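Local coordinates for protein histidine utilization repressor (Pseudomonas syringae pv. tomato, PDB 2PKH) that probably represses the histidine utilization (hut) genes by binding the hutP region of the operon when inducer is absent, the chain here being its C-terminal UTRA domain, at residues 16-21 with 34-39; 115-120 with 131-136. One frame throughout, in Å; residues are numbered along the deposited sequence.

Contact 1 of 2, residues 16-21 with 34-39; sequences LKEEAA and GQRVFH. With EDO (1,2-ethanediol), chain O.
Glu-19 swings its CG between its own backbone N and carbonyl carbon (chi1 57°), while His-39 places its ring trans to its backbone N (chi1 177°), and the two groups meet on one face of the sheet. ND1 of His-39 donates to OE1 of Glu-19 at 2.7 Å, from the syn side but 28° out of the carboxylate plane; the oxygen lies close to the imidazole plane, with ring and carboxylate turned nearly perpendicular to each other. The other carboxylate oxygen, OE2, accepts a bond of 2.8 Å from O1 of a 1,2-ethanediol. Across the ring, NE2 of His-39 bonds to Asp-55 and the ring stacks on Phe-57, so the imidazole is gripped at both nitrogens and its rotation fixed. Further along the same face, CG of Glu-19 rests against CG2 of Val-37 at 3.8 Å. Glu-18 lies on the other face, where its OE1 reaches the edge of the Phe-38 ring, 3.8 Å from CE1; its carboxylate is also paired with Arg-36, though those end atoms sit too close to be trusted in detail. Between these two faces, paired backbone bonds join Lys-17 to His-39 and Glu-19 to Val-37, and N of Ala-21 reaches O of Gln-35 at 2.8 Å, just past the strand. This is antiparallel pairing at the border of the UTRA-domain sheet within this chain, with a helix, 22-29, in the connection between its strands.

Contact 2 of 2, residues 115-120 with 131-136; sequences LLIRRR and ARLIHP
The backbone O of Ile-117 takes the N-H of Leu-133 at 2.7 Å, nearly straight at 165°, and the CA of Arg-132 adds a weaker C-H contact to the same oxygen. The return bond, from N of Ile-117 to O of Leu-133, is 2.9 Å long. The same two-way bonding recurs at Leu-115 with His-135 and at Arg-119 with Ala-131, as befits the antiparallel hairpin of strands 113-123 and 126-136 inside the UTRA-domain sheet, between strands 49-59 and 88-97. On the face carrying Leu-116 and Arg-132, the arginine runs extended from CG to NE and lays its guanidinium over the leucine: CD1 of Leu-116 sits 3.8 Å above the centre of that plane. NH1 of Arg-132 is salt-bridged to Glu-102, which holds the flat group in place, while Arg-118 alongside pairs with Glu-94. On the opposite face, CD1 of Ile-117 approaches NE2 of His-135 obliquely at 3.6 Å, and CD2 at the edge of that ring lies 3.1 Å from O of Leu-115. Leu-133 crosses Arg-119 at about a right angle, its CD1 coming 3.4 Å from NE. Beyond the hairpin, Leu-115 packs on Leu-115 of the second subunit.

In the fold
Contacts 1 and 2 belong to the same antiparallel sheet but hold different strand pairs: 16-21 with 34-39 lies at its outer border, where 9-20 is the outermost strand within the chain, and 115-120 with 131-136 lies inside it. Strand 49-59 runs between the two pairs, and their centres are about 20 Å apart. The chemistry differs with the place. Contact 1 is partly buried and rich in charged side chains, whereas contact 2 is largely buried, with aliphatic groups and several arginines, of which Arg-118 and Arg-132 reach acidic partners on neighbouring elements. Asp-55 of the intervening strand serves both, through the imidazole of His-39 and through backbone bonding to Arg-132.

Contact 1 of 2, residues 16-21 with 34-39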
loop_
_atom_site.group_PDB
_atom_site.type_symbol
_atom_site.label_atom_id
_atom_site.label_comp_id
_atom_site.label_asym_id
_atom_site.label_seq_id
_atom_site.Cartn_x
_atom_site.Cartn_y
_atom_site.Cartn_z
ATOM N N LEU B 16 14.809 -21.618 18.881
ATOM C CA LEU B 16 14.631 -22.352 17.602
ATOM C C LEU B 16 14.355 -23.845 17.917
ATOM O O LEU B 16 15.287 -24.609 18.158
ATOM C CB LEU B 16 15.877 -22.221 16.704
ATOM C CG LEU B 16 15.730 -22.777 15.256
ATOM C CD1 LEU B 16 14.746 -22.062 14.387
ATOM C CD2 LEU B 16 17.100 -22.741 14.611
ATOM N N LYS B 17 13.073 -24.229 17.822
ATOM C CA LYS B 17 12.580 -25.543 18.384
ATOM C C LYS B 17 11.276 -25.991 17.788
ATOM O O LYS B 17 10.464 -25.178 17.303
ATOM C CB LYS B 17 12.423 -25.465 19.891
ATOM C CG LYS B 17 11.265 -24.677 20.450
ATOM C CD LYS B 17 11.599 -24.315 21.896
ATOM C CE LYS B 17 10.541 -23.422 22.640
ATOM N NZ LYS B 17 9.437 -24.366 22.993
ATOM N N GLU B 18 11.070 -27.309 17.814
ATOM C CA GLU B 18 9.795 -27.858 17.467
ATOM C C GLU B 18 8.971 -27.914 18.732
ATOM O O GLU B 18 9.514 -28.203 19.798
ATOM C CB GLU B 18 10.065 -29.282 17.000
ATOM C CG GLU B 18 8.931 -29.938 16.397
ATOM C CD GLU B 18 9.330 -31.352 15.917
ATOM O OE1 GLU B 18 10.402 -31.552 15.261
ATOM O OE2 GLU B 18 8.562 -32.240 16.231
ATOM N N GLU B 19 7.659 -27.684 18.632
ATOM C CA GLU B 19 6.794 -27.808 19.810
ATOM C C GLU B 19 5.376 -28.078 19.303
ATOM O O GLU B 19 5.105 -27.903 18.126
ATOM C CB GLU B 19 6.810 -26.517 20.601
ATOM C CG GLU B 19 6.349 -25.331 19.674
ATOM C CD GLU B 19 6.530 -23.971 20.280
ATOM O OE1 GLU B 19 7.676 -23.688 20.657
ATOM O OE2 GLU B 19 5.584 -23.132 20.299
ATOM N N ALA B 20 4.453 -28.429 20.201
ATOM C CA ALA B 20 3.013 -28.509 19.842
ATOM C C ALA B 20 2.420 -27.133 19.442
ATOM O O ALA B 20 2.732 -26.069 20.044
ATOM C CB ALA B 20 2.166 -29.185 21.032
ATOM N N ALA B 21 1.527 -27.139 18.460
ATOM C CA ALA B 21 0.876 -25.935 18.028
ATOM C C ALA B 21 0.246 -25.269 19.220
ATOM O O ALA B 21 0.357 -24.057 19.386
ATOM C CB ALA B 21 -0.251 -26.242 16.971
ATOM N N GLY B 34 -2.267 -30.431 18.794
ATOM C CA GLY B 34 -1.193 -31.389 19.111
ATOM C C GLY B 34 -0.177 -31.547 17.983
ATOM O O GLY B 34 0.838 -32.217 18.144
ATOM N N GLN B 35 -0.428 -30.904 16.849
ATOM C CA GLN B 35 0.466 -31.059 15.701
ATOM C C GLN B 35 1.735 -30.254 15.907
ATOM O O GLN B 35 1.714 -29.235 16.579
ATOM C CB GLN B 35 -0.213 -30.528 14.448
ATOM C CG GLN B 35 -0.024 -31.452 13.314
ATOM C CD GLN B 35 -1.264 -31.582 12.457
ATOM O OE1 GLN B 35 -1.614 -32.695 12.024
ATOM N NE2 GLN B 35 -1.942 -30.473 12.210
ATOM N N ARG B 36 2.838 -30.707 15.323
ATOM C CA ARG B 36 4.109 -30.041 15.549
ATOM C C ARG B 36 4.327 -28.850 14.618
ATOM O O ARG B 36 4.005 -28.902 13.428
ATOM C CB ARG B 36 5.289 -30.973 15.464
ATOM C CG ARG B 36 5.050 -32.448 15.918
ATOM C CD ARG B 36 4.289 -32.621 17.244
ATOM N NE ARG B 36 4.772 -31.936 18.450
ATOM C CZ ARG B 36 6.043 -31.737 18.806
ATOM N NH1 ARG B 36 6.301 -31.159 19.977
ATOM N NH2 ARG B 36 7.044 -32.133 18.024
ATOM N N VAL B 37 4.840 -27.782 15.203
ATOM C CA VAL B 37 5.110 -26.552 14.480
ATOM C C VAL B 37 6.551 -26.206 14.823
ATOM O O VAL B 37 7.091 -26.690 15.837
ATOM C CB VAL B 37 4.212 -25.360 14.914
ATOM C CG1 VAL B 37 2.737 -25.607 14.560
ATOM C CG2 VAL B 37 4.422 -24.968 16.372
ATOM N N PHE B 38 7.180 -25.386 14.002
ATOM C CA PHE B 38 8.522 -24.851 14.362
ATOM C C PHE B 38 8.411 -23.441 14.862
ATOM O O PHE B 38 7.538 -22.707 14.416
ATOM C CB PHE B 38 9.461 -24.896 13.150
ATOM C CG PHE B 38 9.645 -26.258 12.571
ATOM C CD1 PHE B 38 9.810 -27.367 13.410
ATOM C CD2 PHE B 38 9.773 -26.418 11.194
ATOM C CE1 PHE B 38 10.097 -28.630 12.895
ATOM C CE2 PHE B 38 10.054 -27.675 10.665
ATOM C CZ PHE B 38 10.208 -28.795 11.512
ATOM N N HIS B 39 9.256 -23.079 15.818
ATOM C CA HIS B 39 9.072 -21.836 16.563
ATOM C C HIS B 39 10.466 -21.174 16.670
ATOM O O HIS B 39 11.388 -21.785 17.183
ATOM C CB HIS B 39 8.546 -22.169 17.981
ATOM C CG HIS B 39 8.380 -20.968 18.855
ATOM N ND1 HIS B 39 8.275 -21.041 20.226
ATOM C CD2 HIS B 39 8.443 -19.656 18.557
ATOM C CE1 HIS B 39 8.236 -19.826 20.727
ATOM N NE2 HIS B 39 8.291 -18.966 19.732
HETATM C C1 EDO O . 6.539 -22.350 23.559
HETATM O O1 EDO O . 5.912 -21.480 22.582
HETATM C C2 EDO O . 8.023 -21.991 23.789
HETATM O O2 EDO O . 8.206 -20.716 24.462
#

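Contact 2 of 2, residues 115-120 with 131-136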
loop_
_atom_site.group_PDB
_atom_site.type_symbol
_atom_site.label_atom_id
_atom_site.label_comp_id
_atom_site.label_asym_id
_atom_site.label_seq_id
_atom_site.Cartn_x
_atom_site.Cartn_y
_atom_site.Cartn_z
ATOM N N LEU B 115 4.804 -0.921 19.294
ATOM C CA LEU B 115 3.952 -1.175 18.184
ATOM C C LEU B 115 3.946 -2.734 18.086
ATOM O O LEU B 115 5.006 -3.345 17.858
ATOM C CB LEU B 115 4.577 -0.586 16.916
ATOM C CG LEU B 115 3.685 -0.545 15.657
ATOM C CD1 LEU B 115 2.445 0.316 15.904
ATOM C CD2 LEU B 115 4.452 -0.074 14.391
ATOM N N LEU B 116 2.772 -3.318 18.197
ATOM C CA LEU B 116 2.591 -4.743 18.091
ATOM C C LEU B 116 1.946 -5.061 16.766
ATOM O O LEU B 116 0.884 -4.509 16.425
ATOM C CB LEU B 116 1.692 -5.237 19.235
ATOM C CG LEU B 116 1.367 -6.765 19.163
ATOM C CD1 LEU B 116 2.639 -7.591 19.403
ATOM C CD2 LEU B 116 0.357 -7.089 20.206
ATOM N N ILE B 117 2.586 -5.935 16.009
ATOM C CA ILE B 117 2.051 -6.361 14.712
ATOM C C ILE B 117 1.942 -7.871 14.762
ATOM O O ILE B 117 2.948 -8.564 15.082
ATOM C CB ILE B 117 3.026 -5.914 13.602
ATOM C CG1 ILE B 117 3.249 -4.384 13.667
ATOM C CG2 ILE B 117 2.510 -6.301 12.186
ATOM C CD1 ILE B 117 4.148 -3.945 12.594
ATOM N N ARG B 118 0.762 -8.386 14.441
ATOM C CA ARG B 118 0.539 -9.813 14.412
ATOM C C ARG B 118 0.215 -10.094 12.981
ATOM O O ARG B 118 -0.685 -9.488 12.407
ATOM C CB ARG B 118 -0.631 -10.209 15.326
ATOM C CG ARG B 118 -0.190 -10.242 16.759
ATOM C CD ARG B 118 -1.223 -10.750 17.694
ATOM N NE ARG B 118 -2.196 -9.723 17.981
ATOM C CZ ARG B 118 -3.399 -9.980 18.494
ATOM N NH1 ARG B 118 -3.734 -11.244 18.799
ATOM N NH2 ARG B 118 -4.248 -8.981 18.744
ATOM N N ARG B 119 0.964 -11.023 12.392
ATOM C CA ARG B 119 0.878 -11.302 10.965
ATOM C C ARG B 119 0.687 -12.814 10.729
ATOM O O ARG B 119 1.273 -13.641 11.467
ATOM C CB ARG B 119 2.210 -10.949 10.373
ATOM C CG ARG B 119 2.456 -9.481 10.215
ATOM C CD ARG B 119 3.449 -9.380 9.085
ATOM N NE ARG B 119 4.429 -8.361 9.352
ATOM C CZ ARG B 119 4.293 -7.065 9.048
ATOM N NH1 ARG B 119 5.302 -6.228 9.330
ATOM N NH2 ARG B 119 3.168 -6.599 8.479
ATOM N N ARG B 120 -0.020 -13.156 9.666
ATOM C CA ARG B 120 -0.063 -14.530 9.131
ATOM C C ARG B 120 0.223 -14.424 7.662
ATOM O O ARG B 120 -0.189 -13.437 7.030
ATOM C CB ARG B 120 -1.478 -15.064 9.275
ATOM C CG ARG B 120 -1.639 -16.011 10.369
ATOM C CD ARG B 120 -3.036 -15.990 11.056
ATOM N NE ARG B 120 -4.247 -15.465 10.367
ATOM C CZ ARG B 120 -5.286 -16.221 9.999
ATOM N NH1 ARG B 120 -5.267 -17.553 10.171
ATOM N NH2 ARG B 120 -6.350 -15.663 9.437
ATOM N N ALA B 131 3.338 -14.647 12.934
ATOM C CA ALA B 131 4.414 -14.007 13.724
ATOM C C ALA B 131 3.825 -12.920 14.609
ATOM O O ALA B 131 2.868 -12.253 14.223
ATOM C CB ALA B 131 5.525 -13.405 12.810
ATOM N N ARG B 132 4.469 -12.663 15.716
ATOM C CA ARG B 132 4.034 -11.609 16.624
ATOM C C ARG B 132 5.242 -10.745 16.715
ATOM O O ARG B 132 6.311 -11.199 17.137
ATOM C CB ARG B 132 3.731 -12.225 18.006
ATOM C CG ARG B 132 3.212 -11.248 19.043
ATOM C CD ARG B 132 3.030 -11.944 20.381
ATOM N NE ARG B 132 2.281 -11.040 21.259
ATOM C CZ ARG B 132 2.862 -10.215 22.103
ATOM N NH1 ARG B 132 4.184 -10.227 22.204
ATOM N NH2 ARG B 132 2.140 -9.393 22.860
ATOM N N LEU B 133 5.143 -9.507 16.237
ATOM C CA LEU B 133 6.386 -8.689 16.140
ATOM C C LEU B 133 6.196 -7.487 17.045
ATOM O O LEU B 133 5.187 -6.758 16.928
ATOM C CB LEU B 133 6.580 -8.216 14.689
ATOM C CG LEU B 133 6.421 -9.266 13.563
ATOM C CD1 LEU B 133 6.162 -8.450 12.317
ATOM C CD2 LEU B 133 7.766 -9.892 13.500
ATOM N N ILE B 134 7.092 -7.268 17.971
ATOM C CA ILE B 134 6.890 -6.136 18.885
ATOM C C ILE B 134 8.066 -5.201 18.715
ATOM O O ILE B 134 9.214 -5.659 18.681
ATOM C CB ILE B 134 6.531 -6.615 20.353
ATOM C CG1 ILE B 134 6.575 -5.459 21.369
ATOM C CG2 ILE B 134 7.458 -7.742 20.817
ATOM C CD1 ILE B 134 5.713 -5.896 22.718
ATOM N N HIS B 135 7.764 -3.918 18.540
ATOM C CA HIS B 135 8.793 -2.944 18.246
ATOM C C HIS B 135 8.733 -1.867 19.308
ATOM O O HIS B 135 7.630 -1.465 19.635
ATOM C CB HIS B 135 8.532 -2.260 16.911
ATOM C CG HIS B 135 8.194 -3.189 15.802
ATOM N ND1 HIS B 135 9.122 -3.619 14.867
ATOM C CD2 HIS B 135 7.039 -3.817 15.506
ATOM C CE1 HIS B 135 8.522 -4.389 13.981
ATOM N NE2 HIS B 135 7.264 -4.546 14.355
ATOM N N PRO B 136 9.903 -1.375 19.804
ATOM C CA PRO B 136 9.766 -0.104 20.563
ATOM C C PRO B 136 9.201 1.051 19.706
ATOM O O PRO B 136 9.635 1.289 18.595
ATOM C CB PRO B 136 11.199 0.182 21.034
ATOM C CG PRO B 136 11.979 -1.169 20.857
ATOM C CD PRO B 136 11.328 -1.783 19.665
#